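Local coordinates for MutT/nudix family protein (Shewanella oneidensis, PDB 3GZ5), which acts as an ADP-ribose-dependent transcriptional regulator of NAD metabolism, joining a Nudix domain to a DNA-binding winged-helix domain, at residues Q151-E154 against R155-K159; C64-S67 against L68-V72; F196-R199 against V200-D204; E178-H181 against V182-L186; V72-K75 against L76-T80. One frame throughout, in Å; residues are numbered along the deposited sequence.

Contact 1 (Q151-E154 against R155-K159); sequences QARE and RLTQK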
loop_
_atom_site.group_PDB
_atom_site.type_symbol
_atom_site.label_atom_id
_atom_site.label_comp_id
_atom_site.label_asym_id
_atom_site.label_seq_id
_atom_site.Cartn_x
_atom_site.Cartn_y
_atom_site.Cartn_z
ATOM N N GLN B 151 -10.866 5.806 1.628
ATOM C CA GLN B 151 -9.533 5.414 1.217
ATOM C C GLN B 151 -9.565 4.244 0.196
ATOM O O GLN B 151 -8.883 4.288 -0.828
ATOM C CB GLN B 151 -8.686 5.079 2.444
ATOM C CG GLN B 151 -7.190 5.194 2.191
ATOM C CD GLN B 151 -6.354 5.190 3.465
ATOM O OE1 GLN B 151 -6.835 5.525 4.564
ATOM N NE2 GLN B 151 -5.083 4.814 3.320
ATOM N N ALA B 152 -10.362 3.215 0.480
ATOM C CA ALA B 152 -10.526 2.089 -0.445
ATOM C C ALA B 152 -11.043 2.567 -1.804
ATOM O O ALA B 152 -10.528 2.164 -2.840
ATOM C CB ALA B 152 -11.461 1.036 0.151
ATOM N N ARG B 153 -12.070 3.423 -1.773
ATOM C CA ARG B 153 -12.693 3.972 -2.978
ATOM C C ARG B 153 -11.711 4.777 -3.841
ATOM O O ARG B 153 -11.764 4.725 -5.078
ATOM C CB ARG B 153 -13.935 4.806 -2.611
ATOM C CG ARG B 153 -14.600 5.553 -3.791
ATOM C CD ARG B 153 -15.190 4.617 -4.838
ATOM N NE ARG B 153 -15.834 5.375 -5.919
ATOM C CZ ARG B 153 -15.184 5.969 -6.918
ATOM N NH1 ARG B 153 -13.849 5.901 -7.006
ATOM N NH2 ARG B 153 -15.870 6.622 -7.839
ATOM N N GLU B 154 -10.831 5.521 -3.174
ATOM C CA GLU B 154 -9.764 6.273 -3.793
ATOM C C GLU B 154 -8.662 5.388 -4.397
ATOM O O GLU B 154 -8.101 5.697 -5.466
ATOM C CB GLU B 154 -9.111 7.126 -2.735
ATOM C CG GLU B 154 -9.711 8.456 -2.498
ATOM C CD GLU B 154 -8.683 9.342 -1.847
ATOM O OE1 GLU B 154 -8.277 10.336 -2.489
ATOM O OE2 GLU B 154 -8.231 9.003 -0.721
ATOM N N ARG B 155 -8.295 4.316 -3.699
ATOM C CA ARG B 155 -7.358 3.377 -4.316
ATOM C C ARG B 155 -7.961 2.672 -5.526
ATOM O O ARG B 155 -7.279 2.447 -6.485
ATOM C CB ARG B 155 -6.728 2.365 -3.346
ATOM C CG ARG B 155 -5.417 1.799 -4.016
ATOM C CD ARG B 155 -4.640 0.868 -3.192
ATOM N NE ARG B 155 -5.461 -0.282 -2.819
ATOM C CZ ARG B 155 -5.038 -1.266 -2.027
ATOM N NH1 ARG B 155 -5.867 -2.259 -1.712
ATOM N NH2 ARG B 155 -3.788 -1.239 -1.550
ATOM N N LEU B 156 -9.247 2.363 -5.477
ATOM C CA LEU B 156 -9.962 1.823 -6.635
ATOM C C LEU B 156 -9.898 2.726 -7.873
ATOM O O LEU B 156 -9.740 2.246 -9.001
ATOM C CB LEU B 156 -11.422 1.572 -6.292
ATOM C CG LEU B 156 -11.791 0.297 -5.570
ATOM C CD1 LEU B 156 -13.162 -0.076 -6.104
ATOM C CD2 LEU B 156 -10.802 -0.789 -5.843
ATOM N N THR B 157 -10.017 4.025 -7.643
ATOM C CA THR B 157 -9.793 5.027 -8.680
ATOM C C THR B 157 -8.421 4.893 -9.351
ATOM O O THR B 157 -8.358 4.888 -10.574
ATOM C CB THR B 157 -10.067 6.445 -8.133
ATOM O OG1 THR B 157 -11.426 6.475 -7.672
ATOM C CG2 THR B 157 -9.884 7.484 -9.207
ATOM N N GLN B 158 -7.346 4.743 -8.563
ATOM C CA GLN B 158 -6.015 4.475 -9.120
ATOM C C GLN B 158 -5.935 3.125 -9.834
ATOM O O GLN B 158 -5.255 3.000 -10.854
ATOM C CB GLN B 158 -4.892 4.573 -8.069
ATOM C CG GLN B 158 -4.781 5.909 -7.348
ATOM C CD GLN B 158 -4.555 7.105 -8.281
ATOM O OE1 GLN B 158 -5.464 7.932 -8.491
ATOM N NE2 GLN B 158 -3.340 7.203 -8.841
ATOM N N LYS B 159 -6.608 2.107 -9.308
ATOM C CA LYS B 159 -6.672 0.834 -10.016
ATOM C C LYS B 159 -7.321 0.983 -11.403
ATOM O O LYS B 159 -6.883 0.340 -12.348
ATOM C CB LYS B 159 -7.428 -0.229 -9.203
ATOM C CG LYS B 159 -6.782 -0.608 -7.898
ATOM C CD LYS B 159 -5.477 -1.317 -8.082
ATOM C CE LYS B 159 -4.900 -1.554 -6.720
ATOM N NZ LYS B 159 -3.735 -2.477 -6.768
HETATM O O HOH W 1 -7.336 8.027 -6.058
#

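Contact 2 (C64-S67 against L68-V72); sequences CDES and LEQTV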
loop_
_atom_site.group_PDB
_atom_site.type_symbol
_atom_site.label_atom_id
_atom_site.label_comp_id
_atom_site.label_asym_id
_atom_site.label_seq_id
_atom_site.Cartn_x
_atom_site.Cartn_y
_atom_site.Cartn_z
ATOM N N CYS B 64 -7.295 -21.277 13.339
ATOM C CA CYS B 64 -7.644 -21.507 11.946
ATOM C C CYS B 64 -6.968 -20.555 10.948
ATOM O O CYS B 64 -6.811 -20.911 9.792
ATOM C CB CYS B 64 -9.158 -21.557 11.762
ATOM S SG CYS B 64 -10.003 -20.067 12.189
ATOM N N ASP B 65 -6.527 -19.386 11.406
ATOM C CA ASP B 65 -5.820 -18.418 10.558
ATOM C C ASP B 65 -4.319 -18.605 10.679
ATOM O O ASP B 65 -3.775 -18.541 11.784
ATOM C CB ASP B 65 -6.130 -16.975 10.976
ATOM C CG ASP B 65 -7.597 -16.670 11.050
ATOM O OD1 ASP B 65 -8.414 -17.325 10.384
ATOM O OD2 ASP B 65 -7.942 -15.729 11.785
ATOM N N GLU B 66 -3.642 -18.795 9.550
ATOM C CA GLU B 66 -2.177 -18.905 9.532
ATOM C C GLU B 66 -1.491 -17.609 9.043
ATOM O O GLU B 66 -0.287 -17.438 9.206
ATOM C CB GLU B 66 -1.751 -20.088 8.666
ATOM C CG GLU B 66 -2.503 -21.374 9.021
ATOM C CD GLU B 66 -1.784 -22.628 8.565
ATOM O OE1 GLU B 66 -1.109 -23.255 9.419
ATOM O OE2 GLU B 66 -1.883 -22.980 7.358
ATOM N N SER B 67 -2.266 -16.712 8.438
ATOM C CA SER B 67 -1.777 -15.410 7.984
ATOM C C SER B 67 -2.913 -14.377 8.096
ATOM O O SER B 67 -4.078 -14.745 8.293
ATOM C CB SER B 67 -1.306 -15.485 6.531
ATOM O OG SER B 67 -2.455 -15.662 5.716
ATOM N N LEU B 68 -2.570 -13.099 7.950
ATOM C CA LEU B 68 -3.573 -12.028 7.915
ATOM C C LEU B 68 -4.550 -12.151 6.750
ATOM O O LEU B 68 -5.730 -11.899 6.924
ATOM C CB LEU B 68 -2.892 -10.675 7.891
ATOM C CG LEU B 68 -2.132 -10.304 9.168
ATOM C CD1 LEU B 68 -1.389 -9.034 8.888
ATOM C CD2 LEU B 68 -3.099 -10.191 10.389
ATOM N N GLU B 69 -4.076 -12.565 5.580
ATOM C CA GLU B 69 -4.974 -12.833 4.460
ATOM C C GLU B 69 -5.999 -13.927 4.777
ATOM O O GLU B 69 -7.184 -13.796 4.432
ATOM C CB GLU B 69 -4.205 -13.161 3.165
ATOM C CG GLU B 69 -5.097 -13.204 1.935
ATOM C CD GLU B 69 -4.365 -13.662 0.680
ATOM O OE1 GLU B 69 -4.560 -14.822 0.264
ATOM O OE2 GLU B 69 -3.587 -12.866 0.111
ATOM N N GLN B 70 -5.560 -15.015 5.405
ATOM C CA GLN B 70 -6.513 -16.060 5.813
ATOM C C GLN B 70 -7.537 -15.484 6.804
ATOM O O GLN B 70 -8.719 -15.749 6.713
ATOM C CB GLN B 70 -5.781 -17.278 6.362
ATOM C CG GLN B 70 -4.922 -17.951 5.289
ATOM C CD GLN B 70 -4.371 -19.337 5.657
ATOM O OE1 GLN B 70 -3.698 -19.990 4.836
ATOM N NE2 GLN B 70 -4.639 -19.785 6.872
ATOM N N THR B 71 -7.088 -14.634 7.716
ATOM C CA THR B 71 -8.010 -13.945 8.603
ATOM C C THR B 71 -9.109 -13.172 7.838
ATOM O O THR B 71 -10.283 -13.390 8.080
ATOM C CB THR B 71 -7.265 -13.026 9.568
ATOM O OG1 THR B 71 -6.299 -13.813 10.303
ATOM C CG2 THR B 71 -8.266 -12.346 10.526
ATOM N N VAL B 72 -8.721 -12.313 6.899
ATOM C CA VAL B 72 -9.693 -11.493 6.177
ATOM C C VAL B 72 -10.590 -12.292 5.209
ATOM O O VAL B 72 -11.738 -11.926 5.001
ATOM C CB VAL B 72 -9.022 -10.243 5.490
ATOM C CG1 VAL B 72 -8.202 -10.633 4.248
ATOM C CG2 VAL B 72 -10.081 -9.165 5.182
HETATM O O HOH W 2 -8.756 -18.623 8.035
#

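Contact 3 (F196-R199 against V200-D204); sequences FRRR and VEQAD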
loop_
_atom_site.group_PDB
_atom_site.type_symbol
_atom_site.label_atom_id
_atom_site.label_comp_id
_atom_site.label_asym_id
_atom_site.label_seq_id
_atom_site.Cartn_x
_atom_site.Cartn_y
_atom_site.Cartn_z
ATOM N N PHE B 196 -9.146 2.770 -24.776
ATOM C CA PHE B 196 -9.334 1.724 -23.769
ATOM C C PHE B 196 -9.163 0.325 -24.352
ATOM O O PHE B 196 -8.329 -0.438 -23.867
ATOM C CB PHE B 196 -10.705 1.863 -23.092
ATOM C CG PHE B 196 -10.901 0.941 -21.913
ATOM C CD1 PHE B 196 -10.098 1.063 -20.767
ATOM C CD2 PHE B 196 -11.894 -0.042 -21.936
ATOM C CE1 PHE B 196 -10.284 0.215 -19.662
ATOM C CE2 PHE B 196 -12.088 -0.894 -20.832
ATOM C CZ PHE B 196 -11.277 -0.760 -19.697
ATOM N N ARG B 197 -9.944 0.017 -25.394
ATOM C CA ARG B 197 -9.800 -1.215 -26.192
ATOM C C ARG B 197 -8.384 -1.488 -26.679
ATOM O O ARG B 197 -7.892 -2.611 -26.545
ATOM C CB ARG B 197 -10.771 -1.223 -27.363
ATOM C CG ARG B 197 -12.114 -1.796 -27.005
ATOM C CD ARG B 197 -13.196 -1.306 -27.933
ATOM N NE ARG B 197 -14.529 -1.725 -27.497
ATOM C CZ ARG B 197 -15.262 -1.106 -26.570
ATOM N NH1 ARG B 197 -14.800 -0.023 -25.937
ATOM N NH2 ARG B 197 -16.465 -1.583 -26.259
ATOM N N ARG B 198 -7.731 -0.468 -27.224
ATOM C CA ARG B 198 -6.304 -0.544 -27.579
ATOM C C ARG B 198 -5.411 -0.975 -26.390
ATOM O O ARG B 198 -4.573 -1.864 -26.528
ATOM C CB ARG B 198 -5.837 0.796 -28.188
ATOM C CG ARG B 198 -4.312 1.022 -28.299
ATOM C CD ARG B 198 -3.905 2.035 -29.421
ATOM N NE ARG B 198 -4.717 3.261 -29.430
ATOM C CZ ARG B 198 -5.812 3.443 -30.179
ATOM N NH1 ARG B 198 -6.489 4.592 -30.106
ATOM N NH2 ARG B 198 -6.241 2.472 -30.992
ATOM N N ARG B 199 -5.594 -0.341 -25.231
ATOM C CA ARG B 199 -4.814 -0.707 -24.033
ATOM C C ARG B 199 -5.139 -2.123 -23.525
ATOM O O ARG B 199 -4.228 -2.893 -23.204
ATOM C CB ARG B 199 -4.946 0.353 -22.928
ATOM C CG ARG B 199 -3.770 1.366 -22.886
ATOM C CD ARG B 199 -4.112 2.662 -22.117
ATOM N NE ARG B 199 -3.801 2.599 -20.680
ATOM C CZ ARG B 199 -4.627 2.132 -19.738
ATOM N NH1 ARG B 199 -5.836 1.668 -20.054
ATOM N NH2 ARG B 199 -4.243 2.128 -18.470
ATOM N N VAL B 200 -6.423 -2.475 -23.498
ATOM C CA VAL B 200 -6.837 -3.826 -23.116
ATOM C C VAL B 200 -6.148 -4.902 -23.978
ATOM O O VAL B 200 -5.493 -5.802 -23.430
ATOM C CB VAL B 200 -8.373 -4.009 -23.149
ATOM C CG1 VAL B 200 -8.735 -5.475 -23.014
ATOM C CG2 VAL B 200 -9.041 -3.203 -22.048
ATOM N N GLU B 201 -6.279 -4.776 -25.305
ATOM C CA GLU B 201 -5.758 -5.749 -26.269
ATOM C C GLU B 201 -4.258 -5.952 -26.124
ATOM O O GLU B 201 -3.758 -7.068 -26.286
ATOM C CB GLU B 201 -6.114 -5.361 -27.710
ATOM C CG GLU B 201 -7.617 -5.539 -28.060
ATOM C CD GLU B 201 -7.980 -5.197 -29.527
ATOM O OE1 GLU B 201 -7.271 -5.634 -30.467
ATOM O OE2 GLU B 201 -9.004 -4.507 -29.742
ATOM N N GLN B 202 -3.550 -4.886 -25.777
ATOM C CA GLN B 202 -2.102 -4.938 -25.648
ATOM C C GLN B 202 -1.624 -5.473 -24.292
ATOM O O GLN B 202 -0.582 -6.127 -24.213
ATOM C CB GLN B 202 -1.511 -3.561 -25.953
ATOM C CG GLN B 202 -1.469 -3.274 -27.459
ATOM C CD GLN B 202 -1.476 -1.792 -27.801
ATOM O OE1 GLN B 202 -2.163 -1.371 -28.737
ATOM N NE2 GLN B 202 -0.709 -0.992 -27.050
ATOM N N ALA B 203 -2.392 -5.195 -23.238
ATOM C CA ALA B 203 -2.182 -5.796 -21.922
ATOM C C ALA B 203 -2.255 -7.315 -22.044
ATOM O O ALA B 203 -1.513 -8.040 -21.382
ATOM C CB ALA B 203 -3.220 -5.311 -20.961
ATOM N N ASP B 204 -3.155 -7.791 -22.897
ATOM C CA ASP B 204 -3.228 -9.203 -23.167
ATOM C C ASP B 204 -3.655 -9.964 -21.897
ATOM O O ASP B 204 -3.046 -10.978 -21.514
ATOM C CB ASP B 204 -1.852 -9.651 -23.642
ATOM C CG ASP B 204 -1.882 -10.985 -24.276
ATOM O OD1 ASP B 204 -2.809 -11.223 -25.083
ATOM O OD2 ASP B 204 -0.989 -11.793 -23.945
#

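Contact 4 (E178-H181 against V182-L186); sequences ELQH and VHEVL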
loop_
_atom_site.group_PDB
_atom_site.type_symbol
_atom_site.label_atom_id
_atom_site.label_comp_id
_atom_site.label_asym_id
_atom_site.label_seq_id
_atom_site.Cartn_x
_atom_site.Cartn_y
_atom_site.Cartn_z
ATOM N N GLU B 178 -19.047 -3.457 -20.641
ATOM C CA GLU B 178 -19.232 -3.601 -19.186
ATOM C C GLU B 178 -17.991 -3.153 -18.407
ATOM O O GLU B 178 -18.092 -2.415 -17.422
ATOM C CB GLU B 178 -19.522 -5.054 -18.815
ATOM C CG GLU B 178 -20.878 -5.585 -19.229
ATOM C CD GLU B 178 -21.043 -7.053 -18.844
ATOM O OE1 GLU B 178 -21.908 -7.741 -19.434
ATOM O OE2 GLU B 178 -20.307 -7.515 -17.944
ATOM N N LEU B 179 -16.830 -3.624 -18.856
ATOM C CA LEU B 179 -15.572 -3.350 -18.204
ATOM C C LEU B 179 -15.271 -1.862 -18.281
ATOM O O LEU B 179 -14.879 -1.241 -17.295
ATOM C CB LEU B 179 -14.460 -4.146 -18.879
ATOM C CG LEU B 179 -13.070 -3.976 -18.277
ATOM C CD1 LEU B 179 -13.021 -4.434 -16.802
ATOM C CD2 LEU B 179 -11.993 -4.675 -19.137
ATOM N N GLN B 180 -15.454 -1.288 -19.470
ATOM C CA GLN B 180 -15.281 0.143 -19.663
ATOM C C GLN B 180 -16.177 0.937 -18.718
ATOM O O GLN B 180 -15.727 1.890 -18.092
ATOM C CB GLN B 180 -15.574 0.531 -21.120
ATOM C CG GLN B 180 -15.376 2.007 -21.376
ATOM C CD GLN B 180 -15.515 2.366 -22.835
ATOM O OE1 GLN B 180 -15.132 1.589 -23.716
ATOM N NE2 GLN B 180 -16.039 3.551 -23.102
ATOM N N HIS B 181 -17.438 0.542 -18.610
ATOM C CA HIS B 181 -18.363 1.259 -17.749
ATOM C C HIS B 181 -17.985 1.239 -16.260
ATOM O O HIS B 181 -18.069 2.270 -15.586
ATOM C CB HIS B 181 -19.809 0.826 -17.957
ATOM C CG HIS B 181 -20.791 1.727 -17.270
ATOM N ND1 HIS B 181 -20.866 3.084 -17.528
ATOM C CD2 HIS B 181 -21.706 1.479 -16.303
ATOM C CE1 HIS B 181 -21.795 3.628 -16.761
ATOM N NE2 HIS B 181 -22.321 2.676 -16.008
ATOM N N VAL B 182 -17.557 0.086 -15.744
ATOM C CA VAL B 182 -17.071 0.035 -14.356
ATOM C C VAL B 182 -15.908 0.993 -14.151
ATOM O O VAL B 182 -15.852 1.650 -13.115
ATOM C CB VAL B 182 -16.620 -1.376 -13.875
ATOM C CG1 VAL B 182 -16.402 -1.333 -12.368
ATOM C CG2 VAL B 182 -17.659 -2.412 -14.176
ATOM N N HIS B 183 -14.977 1.049 -15.104
ATOM C CA HIS B 183 -13.843 1.983 -15.006
ATOM C C HIS B 183 -14.324 3.463 -15.021
ATOM O O HIS B 183 -13.815 4.302 -14.263
ATOM C CB HIS B 183 -12.817 1.761 -16.132
ATOM C CG HIS B 183 -11.950 0.543 -15.964
ATOM N ND1 HIS B 183 -10.584 0.617 -15.797
ATOM C CD2 HIS B 183 -12.248 -0.779 -15.990
ATOM C CE1 HIS B 183 -10.078 -0.601 -15.709
ATOM N NE2 HIS B 183 -11.067 -1.467 -15.824
ATOM N N GLU B 184 -15.291 3.766 -15.894
ATOM C CA GLU B 184 -15.909 5.096 -15.952
ATOM C C GLU B 184 -16.572 5.469 -14.619
ATOM O O GLU B 184 -16.383 6.570 -14.132
ATOM C CB GLU B 184 -16.910 5.196 -17.115
ATOM C CG GLU B 184 -16.234 5.191 -18.473
ATOM C CD GLU B 184 -17.199 5.099 -19.652
ATOM O OE1 GLU B 184 -16.741 5.279 -20.797
ATOM O OE2 GLU B 184 -18.404 4.850 -19.457
ATOM N N VAL B 185 -17.312 4.547 -14.011
ATOM C CA VAL B 185 -17.926 4.809 -12.702
ATOM C C VAL B 185 -16.863 5.193 -11.661
ATOM O O VAL B 185 -17.088 6.089 -10.841
ATOM C CB VAL B 185 -18.762 3.605 -12.194
ATOM C CG1 VAL B 185 -19.326 3.856 -10.782
ATOM C CG2 VAL B 185 -19.895 3.310 -13.159
ATOM N N LEU B 186 -15.714 4.515 -11.705
ATOM C CA LEU B 186 -14.650 4.713 -10.710
ATOM C C LEU B 186 -13.913 6.023 -10.915
ATOM O O LEU B 186 -13.494 6.656 -9.957
ATOM C CB LEU B 186 -13.654 3.548 -10.712
ATOM C CG LEU B 186 -14.207 2.267 -10.093
ATOM C CD1 LEU B 186 -13.286 1.065 -10.368
ATOM C CD2 LEU B 186 -14.424 2.472 -8.597
#

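Contact 5 (V72-K75 against L76-T80); sequences VLRK and LAEKT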
loop_
_atom_site.group_PDB
_atom_site.type_symbol
_atom_site.label_atom_id
_atom_site.label_comp_id
_atom_site.label_asym_id
_atom_site.label_seq_id
_atom_site.Cartn_x
_atom_site.Cartn_y
_atom_site.Cartn_z
ATOM N N VAL B 72 -8.721 -12.313 6.899
ATOM C CA VAL B 72 -9.693 -11.493 6.177
ATOM C C VAL B 72 -10.590 -12.292 5.209
ATOM O O VAL B 72 -11.738 -11.926 5.001
ATOM C CB VAL B 72 -9.022 -10.243 5.490
ATOM C CG1 VAL B 72 -8.202 -10.633 4.248
ATOM C CG2 VAL B 72 -10.081 -9.165 5.182
ATOM N N LEU B 73 -10.086 -13.390 4.661
ATOM C CA LEU B 73 -10.871 -14.236 3.755
ATOM C C LEU B 73 -11.925 -15.043 4.517
ATOM O O LEU B 73 -13.055 -15.241 4.025
ATOM C CB LEU B 73 -9.966 -15.179 2.951
ATOM C CG LEU B 73 -8.996 -14.547 1.945
ATOM C CD1 LEU B 73 -8.081 -15.586 1.328
ATOM C CD2 LEU B 73 -9.739 -13.770 0.864
ATOM N N ARG B 74 -11.536 -15.509 5.711
ATOM C CA ARG B 74 -12.478 -16.118 6.637
ATOM C C ARG B 74 -13.552 -15.124 7.031
ATOM O O ARG B 74 -14.716 -15.448 6.928
ATOM C CB ARG B 74 -11.791 -16.684 7.891
ATOM C CG ARG B 74 -12.801 -17.258 8.898
ATOM C CD ARG B 74 -12.195 -17.784 10.182
ATOM N NE ARG B 74 -11.214 -16.903 10.805
ATOM C CZ ARG B 74 -11.484 -15.963 11.710
ATOM N NH1 ARG B 74 -10.491 -15.255 12.222
ATOM N NH2 ARG B 74 -12.728 -15.704 12.087
ATOM N N LYS B 75 -13.182 -13.910 7.457
ATOM C CA LYS B 75 -14.214 -12.933 7.857
ATOM C C LYS B 75 -15.163 -12.622 6.712
ATOM O O LYS B 75 -16.332 -12.367 6.947
ATOM C CB LYS B 75 -13.648 -11.609 8.407
ATOM C CG LYS B 75 -12.669 -11.686 9.570
ATOM C CD LYS B 75 -13.162 -12.504 10.795
ATOM C CE LYS B 75 -14.343 -11.891 11.537
ATOM N NZ LYS B 75 -14.827 -12.831 12.595
ATOM N N LEU B 76 -14.661 -12.618 5.474
ATOM C CA LEU B 76 -15.543 -12.394 4.322
ATOM C C LEU B 76 -16.459 -13.589 4.021
ATOM O O LEU B 76 -17.638 -13.404 3.722
ATOM C CB LEU B 76 -14.766 -11.937 3.070
ATOM C CG LEU B 76 -14.211 -10.507 3.174
ATOM C CD1 LEU B 76 -13.231 -10.160 2.060
ATOM C CD2 LEU B 76 -15.310 -9.437 3.279
ATOM N N ALA B 77 -15.913 -14.795 4.127
ATOM C CA ALA B 77 -16.640 -16.025 3.842
ATOM C C ALA B 77 -17.709 -16.327 4.901
ATOM O O ALA B 77 -18.704 -16.975 4.600
ATOM C CB ALA B 77 -15.670 -17.192 3.717
ATOM N N GLU B 78 -17.474 -15.866 6.132
ATOM C CA GLU B 78 -18.443 -15.951 7.240
ATOM C C GLU B 78 -19.696 -15.123 6.974
ATOM O O GLU B 78 -20.746 -15.345 7.595
ATOM C CB GLU B 78 -17.796 -15.477 8.545
ATOM C CG GLU B 78 -16.806 -16.468 9.129
ATOM C CD GLU B 78 -16.168 -15.998 10.407
ATOM O OE1 GLU B 78 -16.191 -14.796 10.714
ATOM O OE2 GLU B 78 -15.600 -16.839 11.115
ATOM N N LYS B 79 -19.572 -14.178 6.048
ATOM C CA LYS B 79 -20.647 -13.263 5.683
ATOM C C LYS B 79 -21.241 -13.568 4.310
ATOM O O LYS B 79 -22.434 -13.342 4.096
ATOM C CB LYS B 79 -20.152 -11.794 5.697
ATOM C CG LYS B 79 -19.599 -11.333 7.018
ATOM C CD LYS B 79 -20.733 -11.247 8.032
ATOM C CE LYS B 79 -20.313 -11.769 9.393
ATOM N NZ LYS B 79 -21.376 -11.485 10.400
ATOM N N THR B 80 -20.416 -14.058 3.383
ATOM C CA THR B 80 -20.810 -14.173 1.973
ATOM C C THR B 80 -20.889 -15.612 1.489
ATOM O O THR B 80 -21.496 -15.883 0.437
ATOM C CB THR B 80 -19.812 -13.459 1.034
ATOM O OG1 THR B 80 -18.513 -14.023 1.226
ATOM C CG2 THR B 80 -19.746 -11.977 1.318
#

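Contact 1 (Q151-E154 against R155-K159)
The end of R153 comes back to meet T157, one helical turn on, the two side chains crossing obliquely. Regular backbone bonds set the spacing: R155 N donates to Q151 O and L156 N to A152 O, both at 2.9 Å, while T157 N reaches R153 O at 3.2 Å. Among the side chains, T157 keeps OG1 beside its own backbone N (chi1 -59°), which places the hydroxyl 2.6 Å from R153 NH1, at the edge of the guanidinium. A long arginine bent at chi2 suits this place, since NH1 can fold back beside the threonine; R153 NH1 probably donates to L186 O, which also lies within hydrogen-bonding reach of T157 OG1. On the solvent side a water donates to E154 O and, at 3.1 Å, to Q158 OE1. Apolar packing falls to L156, against F30 and L186, and to A152, small enough to sit close to V28 and F30. R155 turns its charge to E88. The result is an amphipathic helix, here packed on the central mixed sheet as in the Nudix fold.

Contact 2 (C64-S67 against L68-V72)
S67 and Q70 come together because S67 OG stands between its backbone N and carbonyl carbon (chi1 70°), while D65 reaches T71 with CG beside its own N (chi1 -53°). From there S67 OG accepts from Q70 N at 3.2 Å in a nearly straight bond (169°): serine, short and able to accept, is a common N-cap, replacing a missing helical acceptor. The first regular helical bond runs from T71 N to S67 O at 3.1 Å. D65 crosses T71 at about a right angle, OD2 lying 2.9 Å from T71 OG1, and a water 2.7 Å from D65 OD1 probably donates to it. OD2 also forms a salt bridge to R74 and accepts from D61 N. With an alanine here the R74 guanidinium would probably lose this anionic mate, and D61 N its acceptor. Helix 68-80 thus begins tied to the loop after strand 57-58, with L68 and T71 against V25 of strand 22-33, while W103 of the second subunit bonds D65 O and packs on L68.

Contact 3 (F196-R199 against V200-D204)
Q202 lies alongside R198, pointing the same way as that arginine. Its CB and CG each lie 3.5 Å from R198 O, CD closes to 3.3 Å of the same oxygen, and OE1 ends 3.2 Å from R198 CG, the amide plane turned 33° from the guanidinium. OE1 makes no hydrogen bond to R198 O, both being acceptors, and NE2 stays 4.0 Å from that oxygen. CG, beside the backbone N (chi1 -77°), and an extended chain beyond it allow this path. Glutamine suits an exposed position, its methylenes lying along the backbone and its amide beside the arginine's aliphatic part. Q202 N is shared between R198 O and, weakly, R199 O, which A203 N also bonds at 2.9 Å. On the buried side V200 CG2, beside the valine's own N and so held close to the helix, lies over one face of the F196 ring one turn earlier, a CH-pi contact 4.1 Å from the centroid. Helix 193-203 is probably the recognition helix of the winged-helix domain. It lies against helix 176-187, where F196 meets H183 edge-to-face, while R199 makes a cation-pi contact with F234 and V200 packs on L164.

Contact 4 (E178-H181 against V182-L186)
Q180 NE2 donates to OE1 of E184, one helical turn on, at 3.0 Å in an almost straight bond (174°). The carboxylate oxygen lies in the Q180 amide plane, yet is itself met from above the carboxylate plane, the amide and carboxylate planes lying 76° apart. E184 OE1 also accepts from I191 N, and Q180 OE1 has R197 as its partner. Shortened to an alanine here, the side chain would no longer accept from I191 N, and the Q180 amide would probably be free to turn. Next to this pair, E184 OE2 sits at the edge of the H181 ring. V185 CG2 covers a face of that ring, 4.0 Å from the centroid, a place where a beta-branched residue brings a methyl close to the backbone. On the buried side H183 lies alongside L179, with CD2 3.0 Å from L179 O; its ND1 bonds A160 O, whereas buried NE2 has no polar partner and rests 3.7 Å from L179 CD1. This division into a polar flank and an apolar one is that of an amphipathic helix, consistent with helix 176-187 being the first helix of the helix-turn-helix in a winged-helix domain.

Contact 5 (V72-K75 against L76-T80)
The carbonyl oxygen of L76, a residue whose own N bonds V72 O across the junction, is gripped by three donors: T80 N, K79 N and, at 2.7 Å, the T80 hydroxyl OG1. The hydroxyl arrives from above the carbonyl plane (53° out of it), and a threonine suits this last turn because OG1 also bonds V82 N just beyond. On the outer flank E78 is held by two cations. R74 NH2 forms a salt bridge to E78 OE2 at 3.2 Å, the oxygen lying in the guanidinium plane but met from above its own carboxylate plane (41° out of it), whereas K75 NZ reaches the syn lone pair of E78 OE1 at 3.0 Å. With CG beside its N (chi1 -74°) and its chain extended, E78 runs alongside R74, its CG 3.2 Å from R74 O. R74 has a stronger partner in D65. By sequence this is the helix of the Nudix motif, with K75 and K79 where hydrolases commonly carry glutamates, consistent with a regulatory role. V72 and L76, branched and apolar, face A27 of strand 22-33 and I87 of strand 86-95, while K79 touches V42 and T80 touches L40 of strand 36-43.

Contact 2 is the capped start of helix 68-80 and contact 5 its continuation, sharing V72 and with centres 10 Å apart; R74 links them by bonding both D65 and E78. Contacts 3 and 4 lie on successive helices of the winged-helix domain, 15 Å between centres, and meet where F196 CE2 packs 3.6 Å from Q180 CA. Contact 1, on helix 145-162, meets contact 4 alone: R153 NH1 and T157 OG1 each lie 3.1 Å from L186 O, probable hydrogen bonds, while contacts 2 and 5 stay about 11 Å away, nearest atoms. Contact 2 lies about 35 Å from contact 3, centre to centre, at the second subunit's interface. The sodium ion, at I122, V125 and V128, is about 9 Å from the K79 side chain.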